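Local coordinates for protein glycine betaine/carnitine/choline ABC transporter (Staphylococcus aureus subsp. aureus Mu50, PDB 3O66) that probably binds glycine betaine, carnitine or choline as the substrate-binding component of an ABC importer for these compounds, at residues A[183-188]-A[205-210]; A[116-121]-A[143-148]. One frame throughout, in Å; residues are numbered along the deposited sequence.

Interaction 1. Residues A[183-188]-A[205-210]; sequences DALNTE and YDLKVL
Y205 meets D183 and N186 where the end of helix 181-186 packs on the turn leading from helix 200-204 into edge strand 208-209, in one lobe of the periplasmic-binding-protein fold. Y205 is the first residue past helix 200-204, and its ring stacks flat on the N186 amide: the planes are 2° apart, and N186 ND2 sits 3.5 Å above the centre of the Y205 ring. N186 reaches it with CG anti to the backbone N (chi1 -165°), which carries the amide across the ring face, while its CB packs 3.6 Å from Y205 CD2. At the ring edge Y205 OH donates to D183 OD1, the carboxylate turned 53° from the ring; the modelled 2.4 Å is very short, and its exact value doubtful. Two residues on, L207 turns inward and its CD2 lies 4.2 Å from L185 CD2, a loose methyl contact; the sheet enters through M119, on which both leucines pack. Beyond the contact the helix closes in a Schellman motif, with positive phi at E188 and E188 N 3.0 Å from L185 O. Separately, D183 O is gripped by T187 N at 2.8 Å and T187 OG1 at 2.9 Å, from opposite faces of the carbonyl plane.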
loop_
_atom_site.group_PDB
_atom_site.type_symbol
_atom_site.label_atom_id
_atom_site.label_comp_id
_atom_site.label_asym_id
_atom_site.label_seq_id
_atom_site.Cartn_x
_atom_site.Cartn_y
_atom_site.Cartn_z
ATOM N N ASP A 183 11.927 -14.162 -3.045
ATOM C CA ASP A 183 13.108 -15.017 -2.979
ATOM C C ASP A 183 13.194 -15.989 -4.166
ATOM O O ASP A 183 14.286 -16.276 -4.655
ATOM C CB ASP A 183 13.148 -15.750 -1.643
ATOM C CG ASP A 183 13.399 -14.813 -0.481
ATOM O OD1 ASP A 183 14.328 -13.990 -0.562
ATOM O OD2 ASP A 183 12.661 -14.881 0.516
ATOM N N ALA A 184 12.046 -16.473 -4.646
ATOM C CA ALA A 184 12.024 -17.352 -5.822
ATOM C C ALA A 184 12.532 -16.604 -7.074
ATOM O O ALA A 184 13.239 -17.155 -7.934
ATOM C CB ALA A 184 10.602 -17.908 -6.029
ATOM N N LEU A 185 12.214 -15.330 -7.161
ATOM C CA LEU A 185 12.764 -14.478 -8.230
ATOM C C LEU A 185 14.272 -14.220 -8.010
ATOM O O LEU A 185 15.087 -14.338 -8.939
ATOM C CB LEU A 185 11.964 -13.179 -8.280
ATOM C CG LEU A 185 11.839 -12.273 -9.487
ATOM C CD1 LEU A 185 11.436 -13.010 -10.778
ATOM C CD2 LEU A 185 10.859 -11.119 -9.135
ATOM N N ASN A 186 14.645 -13.915 -6.769
ATOM C CA ASN A 186 16.025 -13.609 -6.433
ATOM C C ASN A 186 16.950 -14.790 -6.706
ATOM O O ASN A 186 18.101 -14.603 -7.139
ATOM C CB ASN A 186 16.117 -13.198 -4.970
ATOM C CG ASN A 186 17.435 -12.523 -4.627
ATOM O OD1 ASN A 186 17.921 -11.673 -5.362
ATOM N ND2 ASN A 186 17.987 -12.865 -3.477
ATOM N N THR A 187 16.432 -15.998 -6.479
ATOM C CA THR A 187 17.211 -17.230 -6.651
ATOM C C THR A 187 17.085 -17.792 -8.063
ATOM O O THR A 187 17.668 -18.839 -8.372
ATOM C CB THR A 187 16.835 -18.327 -5.618
ATOM O OG1 THR A 187 15.441 -18.680 -5.759
ATOM C CG2 THR A 187 17.145 -17.854 -4.170
ATOM N N GLU A 188 16.347 -17.077 -8.920
ATOM C CA GLU A 188 16.185 -17.433 -10.329
ATOM C C GLU A 188 15.363 -18.714 -10.537
ATOM O O GLU A 188 15.471 -19.361 -11.601
ATOM C CB GLU A 188 17.557 -17.485 -11.078
ATOM C CG GLU A 188 18.337 -16.163 -10.909
ATOM C CD GLU A 188 19.280 -15.834 -12.039
ATOM O OE1 GLU A 188 18.982 -16.164 -13.204
ATOM O OE2 GLU A 188 20.330 -15.207 -11.765
ATOM N N TYR A 205 16.570 -6.718 -2.788
ATOM C CA TYR A 205 17.081 -7.484 -3.925
ATOM C C TYR A 205 17.151 -6.665 -5.197
ATOM O O TYR A 205 17.453 -7.206 -6.272
ATOM C CB TYR A 205 16.216 -8.718 -4.181
ATOM C CG TYR A 205 16.046 -9.614 -2.991
ATOM C CD1 TYR A 205 16.986 -9.627 -1.952
ATOM C CD2 TYR A 205 14.979 -10.496 -2.923
ATOM C CE1 TYR A 205 16.835 -10.453 -0.860
ATOM C CE2 TYR A 205 14.818 -11.342 -1.832
ATOM C CZ TYR A 205 15.753 -11.314 -0.809
ATOM O OH TYR A 205 15.609 -12.138 0.271
ATOM N N ASP A 206 16.903 -5.361 -5.069
ATOM C CA ASP A 206 16.943 -4.421 -6.191
ATOM C C ASP A 206 16.098 -4.939 -7.378
ATOM O O ASP A 206 16.569 -4.995 -8.509
ATOM C CB ASP A 206 18.409 -4.138 -6.601
ATOM C CG ASP A 206 18.561 -2.873 -7.420
ATOM O OD1 ASP A 206 17.706 -1.966 -7.344
ATOM O OD2 ASP A 206 19.555 -2.778 -8.154
ATOM N N LEU A 207 14.869 -5.350 -7.096
ATOM C CA LEU A 207 13.964 -5.888 -8.133
ATOM C C LEU A 207 13.373 -4.729 -8.951
ATOM O O LEU A 207 13.347 -3.587 -8.478
ATOM C CB LEU A 207 12.854 -6.709 -7.485
ATOM C CG LEU A 207 13.236 -7.918 -6.606
ATOM C CD1 LEU A 207 11.987 -8.564 -5.986
ATOM C CD2 LEU A 207 14.016 -8.962 -7.425
ATOM N N LYS A 208 12.958 -5.016 -10.183
ATOM C CA LYS A 208 12.387 -4.032 -11.089
ATOM C C LYS A 208 10.883 -4.278 -11.190
ATOM O O LYS A 208 10.436 -5.327 -11.647
ATOM C CB LYS A 208 13.045 -4.132 -12.481
ATOM C CG LYS A 208 12.299 -3.332 -13.594
ATOM C CD LYS A 208 12.699 -1.844 -13.601
ATOM C CE LYS A 208 11.833 -1.064 -14.619
ATOM N NZ LYS A 208 12.033 0.373 -14.387
ATOM N N VAL A 209 10.094 -3.324 -10.727
ATOM C CA VAL A 209 8.623 -3.453 -10.798
ATOM C C VAL A 209 8.190 -2.895 -12.131
ATOM O O VAL A 209 8.615 -1.782 -12.487
ATOM C CB VAL A 209 7.979 -2.688 -9.662
ATOM C CG1 VAL A 209 6.410 -2.802 -9.742
ATOM C CG2 VAL A 209 8.545 -3.213 -8.320
ATOM N N LEU A 210 7.364 -3.645 -12.870
ATOM C CA LEU A 210 6.930 -3.223 -14.205
ATOM C C LEU A 210 5.651 -2.390 -14.151
ATOM O O LEU A 210 4.780 -2.643 -13.318
ATOM C CB LEU A 210 6.725 -4.454 -15.111
ATOM C CG LEU A 210 7.977 -5.343 -15.318
ATOM C CD1 LEU A 210 7.609 -6.543 -16.182
ATOM C CD2 LEU A 210 9.089 -4.529 -15.993
#

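Interaction 2. Residues A[116-121]-A[143-148]; sequences YAFMVT and LRLGMD
F118 and L145 touch through their side chains alone: L145 CD1 approaches the rim of the F118 ring in the ring plane, 3.9 Å from CE1 and 4.0 Å from F118 CD1. The two side chains cross at about a right angle, so the methyl abuts the ring edge. The CB of L145 does not itself point at 116-121; CG anti to the backbone N (chi1 179°) helps swing the CD1 branch to the ring. Nearer the other end of the pair, Y116 OH lies 3.7 Å from D148 CB and 3.9 Å from D148 CG, with ring and carboxylate planes 32° apart.

The backbones belong to the mixed sheet of one lobe of the substrate-binding-protein fold. Strand 192-196 lies between them, hence the 9.0 Å separating the CA atoms of F118 and M147. It is parallel to 144-148 and antiparallel to 116-120, so the touching parts run 168° apart. Its L194 packs against Y116 and F118, its V192 against L145. Farther out, F162 meets the F118 ring, and W151 meets that of Y116 edge-to-face. D148 OD2 takes a hydrogen bond from S150 N. The Y116 hydroxyl thus rests obliquely against D148 CB without bonding its carboxylate, whereas F118 and L145 meet purely apolarly; strand 116-120 is tied toward 144-148 through backbone bonds of A117 with G195 and M119 with A193.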
loop_
_atom_site.group_PDB
_atom_site.type_symbol
_atom_site.label_atom_id
_atom_site.label_comp_id
_atom_site.label_asym_id
_atom_site.label_seq_id
_atom_site.Cartn_x
_atom_site.Cartn_y
_atom_site.Cartn_z
ATOM N N TYR A 116 -0.865 -5.484 -6.510
ATOM C CA TYR A 116 -0.248 -6.561 -7.275
ATOM C C TYR A 116 0.475 -5.862 -8.425
ATOM O O TYR A 116 -0.043 -4.906 -9.007
ATOM C CB TYR A 116 -1.289 -7.535 -7.833
ATOM C CG TYR A 116 -1.740 -8.666 -6.895
ATOM C CD1 TYR A 116 -1.088 -8.930 -5.684
ATOM C CD2 TYR A 116 -2.808 -9.480 -7.253
ATOM C CE1 TYR A 116 -1.513 -9.969 -4.843
ATOM C CE2 TYR A 116 -3.232 -10.534 -6.434
ATOM C CZ TYR A 116 -2.581 -10.778 -5.233
ATOM O OH TYR A 116 -3.031 -11.810 -4.426
ATOM N N ALA A 117 1.681 -6.354 -8.717
ATOM C CA ALA A 117 2.492 -5.839 -9.790
ATOM C C ALA A 117 3.432 -6.927 -10.237
ATOM O O ALA A 117 3.947 -7.689 -9.415
ATOM C CB ALA A 117 3.313 -4.607 -9.302
ATOM N N PHE A 118 3.693 -6.967 -11.537
ATOM C CA PHE A 118 4.663 -7.875 -12.112
ATOM C C PHE A 118 6.034 -7.311 -11.896
ATOM O O PHE A 118 6.245 -6.104 -12.027
ATOM C CB PHE A 118 4.416 -8.092 -13.611
ATOM C CG PHE A 118 3.140 -8.831 -13.889
ATOM C CD1 PHE A 118 3.112 -10.218 -13.841
ATOM C CD2 PHE A 118 1.950 -8.136 -14.084
ATOM C CE1 PHE A 118 1.917 -10.914 -14.062
ATOM C CE2 PHE A 118 0.736 -8.823 -14.289
ATOM C CZ PHE A 118 0.731 -10.209 -14.268
HETATM N N MSE A 119 6.975 -8.189 -11.578
HETATM C CA MSE A 119 8.325 -7.750 -11.235
HETATM C C MSE A 119 9.351 -8.786 -11.630
HETATM O O MSE A 119 9.038 -9.997 -11.738
HETATM C CB MSE A 119 8.457 -7.358 -9.763
HETATM C CG MSE A 119 8.073 -8.498 -8.804
HETATM SE SE MSE A 119 8.025 -7.907 -6.946
HETATM C CE MSE A 119 6.440 -6.766 -7.092
ATOM N N VAL A 120 10.557 -8.286 -11.893
ATOM C CA VAL A 120 11.669 -9.100 -12.396
ATOM C C VAL A 120 12.948 -8.690 -11.699
ATOM O O VAL A 120 12.975 -7.645 -11.016
ATOM C CB VAL A 120 11.831 -8.968 -13.932
ATOM C CG1 VAL A 120 10.568 -9.432 -14.631
ATOM C CG2 VAL A 120 12.272 -7.501 -14.378
ATOM N N THR A 121 14.019 -9.454 -11.872
ATOM C CA THR A 121 15.322 -9.009 -11.367
ATOM C C THR A 121 15.893 -7.909 -12.286
ATOM O O THR A 121 15.483 -7.782 -13.450
ATOM C CB THR A 121 16.366 -10.117 -11.362
ATOM O OG1 THR A 121 16.573 -10.563 -12.723
ATOM C CG2 THR A 121 15.966 -11.320 -10.410
ATOM N N LEU A 143 9.306 -17.795 -20.462
ATOM C CA LEU A 143 9.538 -17.332 -19.076
ATOM C C LEU A 143 8.702 -18.100 -18.032
ATOM O O LEU A 143 7.638 -18.606 -18.350
ATOM C CB LEU A 143 9.266 -15.826 -18.964
ATOM C CG LEU A 143 10.208 -14.907 -19.773
ATOM C CD1 LEU A 143 9.830 -13.420 -19.649
ATOM C CD2 LEU A 143 11.675 -15.118 -19.388
ATOM N N ARG A 144 9.203 -18.166 -16.798
ATOM C CA ARG A 144 8.507 -18.768 -15.661
ATOM C C ARG A 144 7.879 -17.648 -14.800
ATOM O O ARG A 144 8.605 -16.763 -14.301
ATOM C CB ARG A 144 9.503 -19.591 -14.804
ATOM C CG ARG A 144 10.203 -20.732 -15.565
ATOM C CD ARG A 144 11.480 -21.197 -14.838
ATOM N NE ARG A 144 12.465 -20.118 -14.809
ATOM C CZ ARG A 144 13.579 -20.131 -14.072
ATOM N NH1 ARG A 144 13.868 -21.175 -13.311
ATOM N NH2 ARG A 144 14.409 -19.092 -14.101
ATOM N N LEU A 145 6.544 -17.670 -14.682
ATOM C CA LEU A 145 5.775 -16.780 -13.783
ATOM C C LEU A 145 5.391 -17.446 -12.439
ATOM O O LEU A 145 4.876 -18.560 -12.428
ATOM C CB LEU A 145 4.487 -16.290 -14.457
ATOM C CG LEU A 145 3.543 -15.366 -13.666
ATOM C CD1 LEU A 145 4.209 -14.020 -13.303
ATOM C CD2 LEU A 145 2.257 -15.121 -14.469
ATOM N N GLY A 146 5.639 -16.747 -11.334
ATOM C CA GLY A 146 5.121 -17.134 -9.999
ATOM C C GLY A 146 4.064 -16.119 -9.586
ATOM O O GLY A 146 4.273 -14.909 -9.759
HETATM N N MSE A 147 2.932 -16.596 -9.061
HETATM C CA MSE A 147 1.878 -15.702 -8.551
HETATM C C MSE A 147 1.236 -16.309 -7.303
HETATM O O MSE A 147 1.360 -17.513 -7.079
HETATM C CB MSE A 147 0.797 -15.478 -9.634
HETATM C CG MSE A 147 -0.038 -16.693 -9.902
HETATM SE SE MSE A 147 0.918 -17.887 -11.094
HETATM C CE MSE A 147 -0.144 -17.435 -12.693
ATOM N N ASP A 148 0.541 -15.497 -6.510
ATOM C CA ASP A 148 -0.266 -16.021 -5.405
ATOM C C ASP A 148 -1.236 -17.090 -5.921
ATOM O O ASP A 148 -1.863 -16.902 -6.961
ATOM C CB ASP A 148 -1.104 -14.926 -4.744
ATOM C CG ASP A 148 -1.855 -15.442 -3.531
ATOM O OD1 ASP A 148 -1.232 -15.642 -2.464
ATOM O OD2 ASP A 148 -3.057 -15.707 -3.650
#

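How the interactions relate
Both contacts reach the same five-stranded sheet, and their centres lie about 9 Å apart. Interaction 2 reaches across one intervening strand through side chains, whereas interaction 1 packs a helix end against the turn entering the edge strand. Strands 116-120 and 208-209 are neighbours, and probable backbone hydrogen bonds from K208 N to V120 O and from L210 N to F118 O, both 2.8 Å, tie the two contacts together. Each has two buried residues, an apolar pair in both cases, and partly exposed ones at its margin. That margin is polar in interaction 1, with a phenol-carboxylate bond and an amide stack, but in interaction 2 the comparable tyrosine-aspartate pair only packs.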